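Local coordinates for protein prolyl-ACP dehydrogenase (PDB 4IRN) that oxidises the prolyl group carried by an acyl carrier protein in anatoxin-a biosynthesis, with FAD as cofactor and an acyl-CoA dehydrogenase fold, at residues N66-F72 with S237-T243; Q109-C115 with V288-R293; Q143-Y147 with A259-G263; E277-F282 with V339-K343. All blocks are in the same frame, centred on the assembly; numbering follows the deposited sequence.

Contact 1 of 4, residues N66-F72 with S237-T243; sequences NDKEEIF and SKMGMRT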
loop_
_atom_site.group_PDB
_atom_site.type_symbol
_atom_site.label_atom_id
_atom_site.label_comp_id
_atom_site.label_asym_id
_atom_site.label_seq_id
_atom_site.Cartn_x
_atom_site.Cartn_y
_atom_site.Cartn_z
ATOM N N ASN A 66 -5.566 32.828 -11.841
ATOM C CA ASN A 66 -4.228 32.589 -12.418
ATOM C C ASN A 66 -4.035 31.125 -12.849
ATOM O O ASN A 66 -3.450 30.861 -13.906
ATOM C CB ASN A 66 -3.116 32.989 -11.442
ATOM C CG ASN A 66 -2.819 34.473 -11.363
ATOM O OD1 ASN A 66 -3.670 35.330 -11.620
ATOM N ND2 ASN A 66 -1.597 34.802 -10.959
ATOM N N ASP A 67 -4.548 30.185 -12.033
ATOM C CA ASP A 67 -4.466 28.766 -12.340
ATOM C C ASP A 67 -5.345 28.430 -13.557
ATOM O O ASP A 67 -4.873 27.764 -14.481
ATOM C CB ASP A 67 -4.863 27.926 -11.118
ATOM C CG ASP A 67 -4.885 26.437 -11.387
ATOM O OD1 ASP A 67 -3.805 25.809 -11.335
ATOM O OD2 ASP A 67 -5.976 25.905 -11.676
ATOM N N LYS A 68 -6.609 28.900 -13.555
ATOM C CA LYS A 68 -7.574 28.677 -14.630
ATOM C C LYS A 68 -7.092 29.292 -15.955
ATOM O O LYS A 68 -7.088 28.617 -16.990
ATOM C CB LYS A 68 -8.949 29.239 -14.230
ATOM C CG LYS A 68 -10.087 28.840 -15.157
ATOM C CD LYS A 68 -11.402 29.450 -14.688
ATOM C CE LYS A 68 -12.547 29.139 -15.629
ATOM N NZ LYS A 68 -13.833 29.714 -15.150
ATOM N N GLU A 69 -6.662 30.559 -15.907
ATOM C CA GLU A 69 -6.229 31.323 -17.077
ATOM C C GLU A 69 -4.754 31.124 -17.484
ATOM O O GLU A 69 -4.343 31.635 -18.533
ATOM C CB GLU A 69 -6.562 32.812 -16.887
ATOM C CG GLU A 69 -8.053 33.102 -16.819
ATOM C CD GLU A 69 -8.431 34.558 -16.635
ATOM O OE1 GLU A 69 -7.629 35.448 -17.010
ATOM O OE2 GLU A 69 -9.540 34.808 -16.109
ATOM N N GLU A 70 -3.977 30.371 -16.667
ATOM C CA GLU A 70 -2.552 30.077 -16.871
ATOM C C GLU A 70 -1.708 31.355 -16.837
ATOM O O GLU A 70 -1.001 31.655 -17.799
ATOM C CB GLU A 70 -2.306 29.267 -18.159
ATOM C CG GLU A 70 -3.048 27.944 -18.226
ATOM C CD GLU A 70 -2.491 27.008 -19.273
ATOM O OE1 GLU A 70 -2.947 27.076 -20.436
ATOM O OE2 GLU A 70 -1.604 26.194 -18.928
ATOM N N ILE A 71 -1.785 32.109 -15.724
ATOM C CA ILE A 71 -1.069 33.382 -15.565
ATOM C C ILE A 71 0.152 33.265 -14.666
ATOM O O ILE A 71 0.025 32.963 -13.482
ATOM C CB ILE A 71 -2.021 34.546 -15.139
ATOM C CG1 ILE A 71 -3.185 34.737 -16.146
ATOM C CG2 ILE A 71 -1.248 35.855 -14.909
ATOM C CD1 ILE A 71 -4.421 35.466 -15.575
ATOM N N PHE A 72 1.334 33.537 -15.231
ATOM C CA PHE A 72 2.589 33.557 -14.484
ATOM C C PHE A 72 2.654 34.909 -13.745
ATOM O O PHE A 72 2.444 35.958 -14.370
ATOM C CB PHE A 72 3.801 33.358 -15.427
ATOM C CG PHE A 72 5.123 33.741 -14.809
ATOM C CD1 PHE A 72 5.753 32.903 -13.895
ATOM C CD2 PHE A 72 5.718 34.960 -15.105
ATOM C CE1 PHE A 72 6.960 33.275 -13.295
ATOM C CE2 PHE A 72 6.919 35.337 -14.499
ATOM C CZ PHE A 72 7.533 34.491 -13.600
ATOM N N SER A 237 -0.204 23.620 -22.180
ATOM C CA SER A 237 -1.243 23.473 -21.158
ATOM C C SER A 237 -1.077 22.139 -20.427
ATOM O O SER A 237 -0.916 21.093 -21.066
ATOM C CB SER A 237 -2.633 23.551 -21.782
ATOM O OG SER A 237 -3.011 24.885 -22.074
ATOM N N LYS A 238 -1.107 22.181 -19.090
ATOM C CA LYS A 238 -0.932 21.000 -18.238
ATOM C C LYS A 238 -1.901 20.958 -17.039
ATOM O O LYS A 238 -2.594 21.943 -16.778
ATOM C CB LYS A 238 0.533 20.857 -17.800
ATOM C CG LYS A 238 1.142 22.154 -17.347
ATOM C CD LYS A 238 2.627 22.070 -17.141
ATOM C CE LYS A 238 3.248 23.426 -17.350
ATOM N NZ LYS A 238 2.638 24.501 -16.516
ATOM N N MET A 239 -1.979 19.791 -16.355
ATOM C CA MET A 239 -2.857 19.521 -15.207
ATOM C C MET A 239 -2.758 20.592 -14.109
ATOM O O MET A 239 -3.751 21.257 -13.798
ATOM C CB MET A 239 -2.589 18.108 -14.650
ATOM C CG MET A 239 -3.471 17.753 -13.480
ATOM S SD MET A 239 -3.344 16.016 -13.076
ATOM C CE MET A 239 -4.895 15.734 -12.351
ATOM N N GLY A 240 -1.566 20.718 -13.538
ATOM C CA GLY A 240 -1.239 21.695 -12.509
ATOM C C GLY A 240 -0.006 22.468 -12.921
ATOM O O GLY A 240 0.427 22.363 -14.070
ATOM N N MET A 241 0.575 23.243 -11.987
ATOM C CA MET A 241 1.741 24.111 -12.215
ATOM C C MET A 241 1.481 25.065 -13.401
ATOM O O MET A 241 2.411 25.463 -14.100
ATOM C CB MET A 241 3.048 23.306 -12.392
ATOM C CG MET A 241 3.426 22.452 -11.200
ATOM S SD MET A 241 3.826 23.388 -9.721
ATOM C CE MET A 241 4.524 22.118 -8.711
ATOM N N ARG A 242 0.195 25.433 -13.599
ATOM C CA ARG A 242 -0.321 26.292 -14.671
ATOM C C ARG A 242 0.184 27.738 -14.632
ATOM O O ARG A 242 0.118 28.438 -15.643
ATOM C CB ARG A 242 -1.859 26.217 -14.720
ATOM C CG ARG A 242 -2.355 24.862 -15.215
ATOM C CD ARG A 242 -3.817 24.592 -14.934
ATOM N NE ARG A 242 -4.724 25.328 -15.824
ATOM C CZ ARG A 242 -5.126 24.913 -17.027
ATOM N NH1 ARG A 242 -4.673 23.772 -17.533
ATOM N NH2 ARG A 242 -5.963 25.646 -17.741
ATOM N N THR A 243 0.732 28.161 -13.482
ATOM C CA THR A 243 1.288 29.492 -13.267
ATOM C C THR A 243 2.796 29.502 -13.568
ATOM O O THR A 243 3.479 30.489 -13.286
ATOM C CB THR A 243 0.895 30.021 -11.886
ATOM O OG1 THR A 243 1.395 29.117 -10.909
ATOM C CG2 THR A 243 -0.619 30.169 -11.722
HETATM O O HOH W 1 -1.473 25.262 -11.082
#
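The guanidinium of Arg242 has Glu70 over one face, where Glu70 CG lies 3.7 Å from Arg242 NH2 and the carboxylate is stacked with its plane 16° from that of the guanidinium. The Asp67 and Lys68 carbonyls approach its edge. Arg242 NE donates to Asp67 O (2.8 Å) and NH2 reaches Lys68 O in a longer but straighter bond (3.3 Å, 169° at the hydrogen). The third edge is taken by Lys238 O, bonded to Arg242 NH1 at 2.9 Å, so in-plane acceptors fix the group's rotation. A bend at chi3 (75°) swings the guanidinium across to these carbonyls. The Phe72 ring meets Thr243 O at its edge, 3.4 Å from Phe72 CD1, while Thr243 CG2 rests against the Asn66 and Ile71 carbonyls.

Helix 63-69 ends here in the manner of a Schellman motif: Glu70 has positive phi and Ile71 N bonds back to Asn66 O (2.8 Å). Beyond the stack, Glu70 OE1 accepts a bond from Ser237 OG (2.7 Å) on its syn side. Asp67 forms its salt bridge with Arg391, Thr243 OG1 bonds to Asp117, and Thr382 of the second subunit packs on Arg242 and Ser237.

Chemically, one arginine collects carbonyls from the last helical turn and from its own loop. Its positive charge, probably stabilised by nearby Glu70 and Asp67, would also suit the partly negative C-terminal end of the helix.

Contact 2 of 4, residues Q109-C115 with V288-R293; sequences QGLGYGC and VGTMER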
loop_
_atom_site.group_PDB
_atom_site.type_symbol
_atom_site.label_atom_id
_atom_site.label_comp_id
_atom_site.label_asym_id
_atom_site.label_seq_id
_atom_site.Cartn_x
_atom_site.Cartn_y
_atom_site.Cartn_z
ATOM N N GLN A 109 11.259 25.931 3.039
ATOM C CA GLN A 109 10.148 25.245 3.678
ATOM C C GLN A 109 9.122 26.308 4.100
ATOM O O GLN A 109 7.934 26.162 3.797
ATOM C CB GLN A 109 10.634 24.423 4.886
ATOM C CG GLN A 109 9.715 23.266 5.263
ATOM C CD GLN A 109 8.670 23.627 6.285
ATOM O OE1 GLN A 109 8.686 24.703 6.885
ATOM N NE2 GLN A 109 7.762 22.703 6.555
ATOM N N GLY A 110 9.596 27.438 4.664
ATOM C CA GLY A 110 8.796 28.583 5.096
ATOM C C GLY A 110 8.075 29.258 3.950
ATOM O O GLY A 110 6.909 29.635 4.086
ATOM N N LEU A 111 8.768 29.382 2.799
ATOM C CA LEU A 111 8.216 29.981 1.586
ATOM C C LEU A 111 7.040 29.151 1.070
ATOM O O LEU A 111 6.018 29.723 0.714
ATOM C CB LEU A 111 9.311 30.156 0.498
ATOM C CG LEU A 111 8.906 30.861 -0.817
ATOM C CD1 LEU A 111 8.422 32.304 -0.585
ATOM C CD2 LEU A 111 10.041 30.849 -1.812
ATOM N N GLY A 112 7.188 27.822 1.071
ATOM C CA GLY A 112 6.156 26.887 0.632
ATOM C C GLY A 112 4.909 26.935 1.490
ATOM O O GLY A 112 3.803 26.813 0.970
ATOM N N TYR A 113 5.082 27.142 2.809
ATOM C CA TYR A 113 3.993 27.252 3.773
ATOM C C TYR A 113 3.225 28.578 3.567
ATOM O O TYR A 113 1.990 28.575 3.567
ATOM C CB TYR A 113 4.535 27.128 5.219
ATOM C CG TYR A 113 3.481 27.319 6.300
ATOM C CD1 TYR A 113 3.112 28.596 6.731
ATOM C CD2 TYR A 113 2.817 26.226 6.860
ATOM C CE1 TYR A 113 2.094 28.779 7.672
ATOM C CE2 TYR A 113 1.843 26.396 7.849
ATOM C CZ TYR A 113 1.494 27.675 8.261
ATOM O OH TYR A 113 0.461 27.839 9.159
ATOM N N GLY A 114 3.961 29.682 3.403
ATOM C CA GLY A 114 3.405 31.019 3.229
ATOM C C GLY A 114 2.886 31.363 1.847
ATOM O O GLY A 114 1.977 32.188 1.721
ATOM N N CYS A 115 3.477 30.776 0.797
ATOM C CA CYS A 115 3.102 31.022 -0.601
ATOM C C CYS A 115 2.285 29.862 -1.153
ATOM O O CYS A 115 2.745 28.714 -1.126
ATOM C CB CYS A 115 4.336 31.299 -1.454
ATOM S SG CYS A 115 3.972 31.764 -3.165
ATOM N N VAL A 288 7.446 20.586 1.190
ATOM C CA VAL A 288 7.422 20.161 2.595
ATOM C C VAL A 288 6.614 21.200 3.401
ATOM O O VAL A 288 5.833 20.820 4.280
ATOM C CB VAL A 288 8.855 19.923 3.169
ATOM C CG1 VAL A 288 8.807 19.381 4.596
ATOM C CG2 VAL A 288 9.656 18.972 2.275
ATOM N N GLY A 289 6.781 22.483 3.049
ATOM C CA GLY A 289 6.068 23.607 3.655
ATOM C C GLY A 289 4.588 23.579 3.339
ATOM O O GLY A 289 3.760 23.813 4.225
ATOM N N THR A 290 4.252 23.247 2.070
ATOM C CA THR A 290 2.886 23.093 1.557
ATOM C C THR A 290 2.191 21.946 2.311
ATOM O O THR A 290 1.027 22.079 2.691
ATOM C CB THR A 290 2.925 22.841 0.040
ATOM O OG1 THR A 290 3.666 23.888 -0.595
ATOM C CG2 THR A 290 1.540 22.714 -0.584
ATOM N N MET A 291 2.930 20.841 2.549
ATOM C CA MET A 291 2.462 19.669 3.275
ATOM C C MET A 291 2.114 20.036 4.718
ATOM O O MET A 291 1.114 19.536 5.243
ATOM C CB MET A 291 3.522 18.560 3.247
ATOM C CG MET A 291 3.686 17.887 1.881
ATOM S SD MET A 291 5.094 16.750 1.791
ATOM C CE MET A 291 4.477 15.416 2.760
ATOM N N GLU A 292 2.918 20.934 5.344
ATOM C CA GLU A 292 2.686 21.430 6.702
ATOM C C GLU A 292 1.405 22.276 6.738
ATOM O O GLU A 292 0.633 22.144 7.686
ATOM C CB GLU A 292 3.890 22.241 7.211
ATOM C CG GLU A 292 3.911 22.448 8.720
ATOM C CD GLU A 292 5.120 23.186 9.267
ATOM O OE1 GLU A 292 6.258 22.699 9.072
ATOM O OE2 GLU A 292 4.925 24.239 9.918
ATOM N N ARG A 293 1.174 23.115 5.695
ATOM C CA ARG A 293 -0.023 23.958 5.588
ATOM C C ARG A 293 -1.297 23.119 5.464
ATOM O O ARG A 293 -2.260 23.388 6.185
ATOM C CB ARG A 293 0.078 24.990 4.442
ATOM C CG ARG A 293 -1.140 25.942 4.375
ATOM C CD ARG A 293 -1.046 27.008 3.306
ATOM N NE ARG A 293 -1.126 26.453 1.960
ATOM C CZ ARG A 293 -0.108 26.405 1.109
ATOM N NH1 ARG A 293 1.076 26.892 1.452
ATOM N NH2 ARG A 293 -0.269 25.874 -0.094
HETATM O O HOH W 2 2.194 26.126 -1.657
#
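Arg293 sends NH1 to two successive carbonyls at the end of helix 101-114, Gly112 O (2.8 Å) and Tyr113 O (2.9 Å). The two bonds differ at the acceptor: Gly112 O is met on a lone pair in its carbonyl plane, Tyr113 O from above its plane, although both oxygens lie close to the guanidinium plane. A bend at chi3 (68°), after a chain otherwise extended, turns the guanidinium toward these oxygens. NH2 forms a salt bridge with Glu389 and also donates to a water that lies within bonding distance of Cys115 O and Thr290 OG1.

At the other end of the interface the amide of Gln109 donates from NE2 to Glu292 OE1 (2.9 Å), coming from above the carboxylate plane. Arg48 holds the amide oxygen of Gln109.

Between these polar ends the backbones nearly touch. Gly289 CA lies 3.2 Å from Gln109 O in a CA-H...O contact, and a second such contact joins Tyr113 CA to Gly289 O (3.5 Å). Having no side chain, Gly289 lets its CA lie directly against the Gln109 carbonyl and the backbone of Tyr113; Gly112 lies beside it. The Tyr113 ring flanks the crossing, with an edge toward Gly289 O and Glu292 CB, and its hydroxyl bonds to Glu296.

The axes approach to 6.7 Å and cross at -44°, a glycine-mediated helix crossing of the kind accompanied by CA-H...O contacts. It ties the N-terminal helical part of the acyl-CoA dehydrogenase fold to the C-terminal helical part.

Contact 3 of 4, residues Q143-Y147 with A259-G263; sequences QKEKY and ANRLG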
loop_
_atom_site.group_PDB
_atom_site.type_symbol
_atom_site.label_atom_id
_atom_site.label_comp_id
_atom_site.label_asym_id
_atom_site.label_seq_id
_atom_site.Cartn_x
_atom_site.Cartn_y
_atom_site.Cartn_z
ATOM N N GLN A 143 32.572 34.309 -16.596
ATOM C CA GLN A 143 31.224 33.773 -16.847
ATOM C C GLN A 143 30.322 34.038 -15.648
ATOM O O GLN A 143 29.162 34.416 -15.822
ATOM C CB GLN A 143 31.281 32.265 -17.128
ATOM C CG GLN A 143 31.736 31.920 -18.537
ATOM C CD GLN A 143 31.921 30.443 -18.755
ATOM O OE1 GLN A 143 32.280 29.687 -17.856
ATOM N NE2 GLN A 143 31.743 30.012 -19.990
ATOM N N LYS A 144 30.863 33.841 -14.431
ATOM C CA LYS A 144 30.165 34.067 -13.167
ATOM C C LYS A 144 29.918 35.569 -12.940
ATOM O O LYS A 144 28.793 35.956 -12.612
ATOM C CB LYS A 144 30.957 33.468 -12.001
ATOM C CG LYS A 144 30.937 31.946 -11.951
ATOM C CD LYS A 144 31.510 31.424 -10.647
ATOM C CE LYS A 144 33.016 31.322 -10.656
ATOM N NZ LYS A 144 33.530 30.917 -9.330
ATOM N N GLU A 145 30.961 36.405 -13.135
ATOM C CA GLU A 145 30.905 37.862 -12.976
ATOM C C GLU A 145 29.892 38.540 -13.885
ATOM O O GLU A 145 29.310 39.540 -13.490
ATOM C CB GLU A 145 32.290 38.484 -13.185
ATOM C CG GLU A 145 33.199 38.451 -11.972
ATOM C CD GLU A 145 34.669 38.599 -12.295
ATOM O OE1 GLU A 145 35.007 38.990 -13.435
ATOM O OE2 GLU A 145 35.498 38.338 -11.396
ATOM N N LYS A 146 29.682 38.000 -15.088
ATOM C CA LYS A 146 28.720 38.533 -16.053
ATOM C C LYS A 146 27.289 38.063 -15.805
ATOM O O LYS A 146 26.388 38.898 -15.733
ATOM C CB LYS A 146 29.151 38.224 -17.497
ATOM C CG LYS A 146 28.189 38.738 -18.568
ATOM C CD LYS A 146 28.626 38.283 -19.947
ATOM C CE LYS A 146 27.709 38.787 -21.026
ATOM N NZ LYS A 146 28.168 38.336 -22.366
ATOM N N TYR A 147 27.071 36.733 -15.707
ATOM C CA TYR A 147 25.730 36.156 -15.605
ATOM C C TYR A 147 25.083 36.023 -14.227
ATOM O O TYR A 147 23.872 36.220 -14.118
ATOM C CB TYR A 147 25.623 34.859 -16.413
ATOM C CG TYR A 147 25.815 35.046 -17.905
ATOM C CD1 TYR A 147 24.882 35.747 -18.667
ATOM C CD2 TYR A 147 26.897 34.473 -18.563
ATOM C CE1 TYR A 147 25.039 35.897 -20.042
ATOM C CE2 TYR A 147 27.064 34.613 -19.940
ATOM C CZ TYR A 147 26.134 35.329 -20.677
ATOM O OH TYR A 147 26.300 35.469 -22.038
ATOM N N ALA A 259 33.360 31.070 -25.502
ATOM C CA ALA A 259 33.420 31.766 -24.221
ATOM C C ALA A 259 32.156 31.514 -23.401
ATOM O O ALA A 259 32.208 31.582 -22.173
ATOM C CB ALA A 259 33.577 33.255 -24.458
ATOM N N ASN A 260 31.015 31.255 -24.086
ATOM C CA ASN A 260 29.715 30.996 -23.461
ATOM C C ASN A 260 29.439 29.503 -23.232
ATOM O O ASN A 260 28.346 29.135 -22.805
ATOM C CB ASN A 260 28.588 31.705 -24.205
ATOM C CG ASN A 260 28.140 33.000 -23.569
ATOM O OD1 ASN A 260 28.926 33.753 -22.994
ATOM N ND2 ASN A 260 26.857 33.309 -23.693
ATOM N N ARG A 261 30.453 28.656 -23.470
ATOM C CA ARG A 261 30.399 27.217 -23.236
ATOM C C ARG A 261 30.721 26.963 -21.769
ATOM O O ARG A 261 31.789 27.333 -21.304
ATOM C CB ARG A 261 31.400 26.494 -24.171
ATOM C CG ARG A 261 31.509 24.989 -24.001
ATOM C CD ARG A 261 32.699 24.410 -24.717
ATOM N NE ARG A 261 33.927 24.758 -24.006
ATOM C CZ ARG A 261 35.137 24.808 -24.547
ATOM N NH1 ARG A 261 35.296 24.645 -25.853
ATOM N NH2 ARG A 261 36.186 25.110 -23.802
ATOM N N LEU A 262 29.788 26.349 -21.036
ATOM C CA LEU A 262 29.970 26.048 -19.612
ATOM C C LEU A 262 30.812 24.780 -19.481
ATOM O O LEU A 262 30.413 23.718 -19.980
ATOM C CB LEU A 262 28.613 25.903 -18.897
ATOM C CG LEU A 262 28.639 25.957 -17.374
ATOM C CD1 LEU A 262 28.934 27.359 -16.874
ATOM C CD2 LEU A 262 27.320 25.498 -16.814
ATOM N N GLY A 263 31.999 24.932 -18.888
ATOM C CA GLY A 263 32.975 23.863 -18.731
ATOM C C GLY A 263 33.659 23.489 -20.034
ATOM O O GLY A 263 33.390 24.078 -21.085
#
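Gln143, on helix 141-153, stands over the turn that leads into a short, weakly bonded strand at about 261-262, with its CA 7.3 Å from Asn260 CA, so side chains of the helix must bridge the gap to the turn. The Gln143 chain is extended beyond CG (chi2 174°) and carries its amide across. There Gln143 NE2 donates to two carbonyls, Ala259 O at 2.7 Å and Arg261 O at 3.0 Å. The second bond is the straighter (157° at the hydrogen) and lies in the amide plane, yet it reaches Arg261 O from above the carbonyl plane. OE1 bonds back to Thr140 N, which helps to fix the amide's orientation.

This short strand lies at the edge of the mixed sheet, paired with strand 218-224, and the contact thus joins the N-terminal helices of the acyl-CoA dehydrogenase fold to the edge of its beta region.

One helical turn further on, Tyr147 OH accepts a bond from Asn260 ND2 (2.8 Å). The Asn260 amide is turned 68° from the Tyr147 ring and places OD1 at the ring edge, 3.7 Å from Tyr147 CE2. Glu224 bonds to the same hydroxyl, and Asn260 ND2 also donates to Met222 O.

Contact 4 of 4, residues E277-F282 with V339-K343; sequences EWERGF and VAWMK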
loop_
_atom_site.group_PDB
_atom_site.type_symbol
_atom_site.label_atom_id
_atom_site.label_comp_id
_atom_site.label_asym_id
_atom_site.label_seq_id
_atom_site.Cartn_x
_atom_site.Cartn_y
_atom_site.Cartn_z
ATOM N N GLU A 277 21.805 16.852 -8.563
ATOM C CA GLU A 277 22.024 16.786 -7.114
ATOM C C GLU A 277 21.244 17.939 -6.432
ATOM O O GLU A 277 20.442 17.688 -5.534
ATOM C CB GLU A 277 23.514 16.923 -6.794
ATOM C CG GLU A 277 24.170 15.650 -6.329
ATOM C CD GLU A 277 25.672 15.782 -6.267
ATOM O OE1 GLU A 277 26.338 15.491 -7.288
ATOM O OE2 GLU A 277 26.185 16.191 -5.202
ATOM N N TRP A 278 21.439 19.190 -6.912
ATOM C CA TRP A 278 20.786 20.379 -6.369
ATOM C C TRP A 278 19.305 20.396 -6.669
ATOM O O TRP A 278 18.514 20.777 -5.798
ATOM C CB TRP A 278 21.454 21.664 -6.888
ATOM C CG TRP A 278 22.865 21.849 -6.398
ATOM C CD1 TRP A 278 24.009 21.584 -7.086
ATOM C CD2 TRP A 278 23.274 22.276 -5.090
ATOM N NE1 TRP A 278 25.106 21.819 -6.291
ATOM C CE2 TRP A 278 24.685 22.251 -5.063
ATOM C CE3 TRP A 278 22.586 22.665 -3.932
ATOM C CZ2 TRP A 278 25.420 22.610 -3.932
ATOM C CZ3 TRP A 278 23.317 23.046 -2.815
ATOM C CH2 TRP A 278 24.717 23.015 -2.824
ATOM N N GLU A 279 18.924 19.975 -7.892
ATOM C CA GLU A 279 17.526 19.958 -8.324
ATOM C C GLU A 279 16.694 18.981 -7.503
ATOM O O GLU A 279 15.805 19.418 -6.776
ATOM C CB GLU A 279 17.421 19.651 -9.817
ATOM C CG GLU A 279 16.153 20.170 -10.475
ATOM C CD GLU A 279 16.019 19.807 -11.944
ATOM O OE1 GLU A 279 17.032 19.892 -12.678
ATOM O OE2 GLU A 279 14.892 19.457 -12.365
ATOM N N ARG A 280 17.018 17.680 -7.570
ATOM C CA ARG A 280 16.307 16.609 -6.861
ATOM C C ARG A 280 16.175 16.847 -5.366
ATOM O O ARG A 280 15.098 16.639 -4.811
ATOM C CB ARG A 280 16.938 15.229 -7.137
ATOM C CG ARG A 280 16.684 14.727 -8.542
ATOM C CD ARG A 280 17.552 13.542 -8.877
ATOM N NE ARG A 280 17.352 13.118 -10.262
ATOM C CZ ARG A 280 17.904 12.038 -10.804
ATOM N NH1 ARG A 280 18.698 11.257 -10.085
ATOM N NH2 ARG A 280 17.651 11.721 -12.065
ATOM N N GLY A 281 17.252 17.312 -4.743
ATOM C CA GLY A 281 17.283 17.550 -3.310
ATOM C C GLY A 281 16.608 18.814 -2.815
ATOM O O GLY A 281 16.192 18.855 -1.656
ATOM N N PHE A 282 16.516 19.872 -3.660
ATOM C CA PHE A 282 15.980 21.159 -3.219
ATOM C C PHE A 282 14.755 21.747 -3.919
ATOM O O PHE A 282 14.172 22.699 -3.392
ATOM C CB PHE A 282 17.119 22.178 -3.042
ATOM C CG PHE A 282 18.214 21.642 -2.149
ATOM C CD1 PHE A 282 18.023 21.530 -0.779
ATOM C CD2 PHE A 282 19.406 21.176 -2.687
ATOM C CE1 PHE A 282 19.004 20.976 0.030
ATOM C CE2 PHE A 282 20.389 20.630 -1.872
ATOM C CZ PHE A 282 20.178 20.531 -0.521
ATOM N N VAL A 339 20.224 15.978 2.864
ATOM C CA VAL A 339 20.788 16.504 1.614
ATOM C C VAL A 339 21.376 17.902 1.855
ATOM O O VAL A 339 22.507 18.171 1.440
ATOM C CB VAL A 339 19.746 16.519 0.461
ATOM C CG1 VAL A 339 20.354 17.050 -0.830
ATOM C CG2 VAL A 339 19.179 15.140 0.217
ATOM N N ALA A 340 20.602 18.777 2.540
ATOM C CA ALA A 340 20.993 20.140 2.899
ATOM C C ALA A 340 22.295 20.143 3.688
ATOM O O ALA A 340 23.187 20.922 3.363
ATOM C CB ALA A 340 19.883 20.827 3.690
ATOM N N TRP A 341 22.436 19.225 4.662
ATOM C CA TRP A 341 23.636 19.085 5.486
ATOM C C TRP A 341 24.827 18.628 4.631
ATOM O O TRP A 341 25.881 19.268 4.662
ATOM C CB TRP A 341 23.390 18.099 6.646
ATOM C CG TRP A 341 24.539 17.997 7.607
ATOM C CD1 TRP A 341 24.782 18.805 8.678
ATOM C CD2 TRP A 341 25.627 17.063 7.553
ATOM N NE1 TRP A 341 25.941 18.419 9.310
ATOM C CE2 TRP A 341 26.485 17.357 8.638
ATOM C CE3 TRP A 341 25.964 16.000 6.691
ATOM C CZ2 TRP A 341 27.644 16.618 8.899
ATOM C CZ3 TRP A 341 27.122 15.274 6.946
ATOM C CH2 TRP A 341 27.945 15.585 8.040
ATOM N N MET A 342 24.648 17.541 3.862
ATOM C CA MET A 342 25.668 16.959 2.990
ATOM C C MET A 342 26.225 17.944 1.971
ATOM O O MET A 342 27.445 18.037 1.825
ATOM C CB MET A 342 25.115 15.727 2.277
ATOM C CG MET A 342 24.979 14.528 3.174
ATOM S SD MET A 342 24.596 13.069 2.200
ATOM C CE MET A 342 26.239 12.610 1.666
ATOM N N LYS A 343 25.330 18.690 1.274
ATOM C CA LYS A 343 25.713 19.701 0.286
ATOM C C LYS A 343 26.421 20.903 0.924
ATOM O O LYS A 343 27.311 21.485 0.295
ATOM C CB LYS A 343 24.524 20.127 -0.591
ATOM C CG LYS A 343 24.341 19.275 -1.852
ATOM C CD LYS A 343 25.599 19.209 -2.731
ATOM C CE LYS A 343 25.275 18.938 -4.169
ATOM N NZ LYS A 343 26.484 19.038 -5.029
#
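The charged element is a salt bridge between Lys343 NZ and Glu277 OE2 (2.9 Å), in which the ammonium meets the carboxylate from above its plane. The two chains cross at about a right angle. Ala349 N bonds to the same OE2, so this buried oxygen has two partners, which hold the carboxylate in place.

The ring contacts use the stem of the same lysine. Bent at chi2 (-55°), Lys343 passes over one face of the Trp278 indole: CB and CD lie near CH2 and CZ2 of the six-membered ring, and Lys343 CE sits 3.8 Å from the centroid of the Trp278 five-membered ring, 25° off its normal, in a CH-pi contact. Lys343 NZ and Trp278 NE1 are 3.4 Å apart but are both donors. On the side of the lysine facing Phe282, CG comes to the edge of the phenyl ring.

Apolar packing completes the interface. Phe282 CZ touches Val339 CG1 (3.5 Å), while Ala340 CA lies at the ring edge and its CB is 3.8 Å from Phe282 CE1. Val339 CG1 also lies 4.0 Å from Gly281 CA, with no glycine side chain between them.

The helices run nearly antiparallel (150°), their axes approaching to 10.6 Å. This is antiparallel helix packing, with the gap between the axes bridged by side chains, in the C-terminal helical bundle of the acyl-CoA dehydrogenase fold, the side chain of Trp278 about 14 Å from the bound FAD.

How the contacts relate
Contacts 1, 2 and 3 each tie a helix of the N-terminal helical part to a later part of the chain: a loop of the middle, beta-rich part, helix 285-304, and strand 261-262. Contact 4 lies wholly within the C-terminal helices. Along the chain the segments of contacts 1 and 2 alternate, and contact 3 falls between the two segments of contact 2. Contacts 2 and 4 have centres 18 Å apart and use the successive helices 285-304 and 268-282; the centres of contacts 2 and 3, on opposite sides of the chain's centre, are 34 Å apart. None touches another, so the three parts of this flavoprotein are joined at separated places.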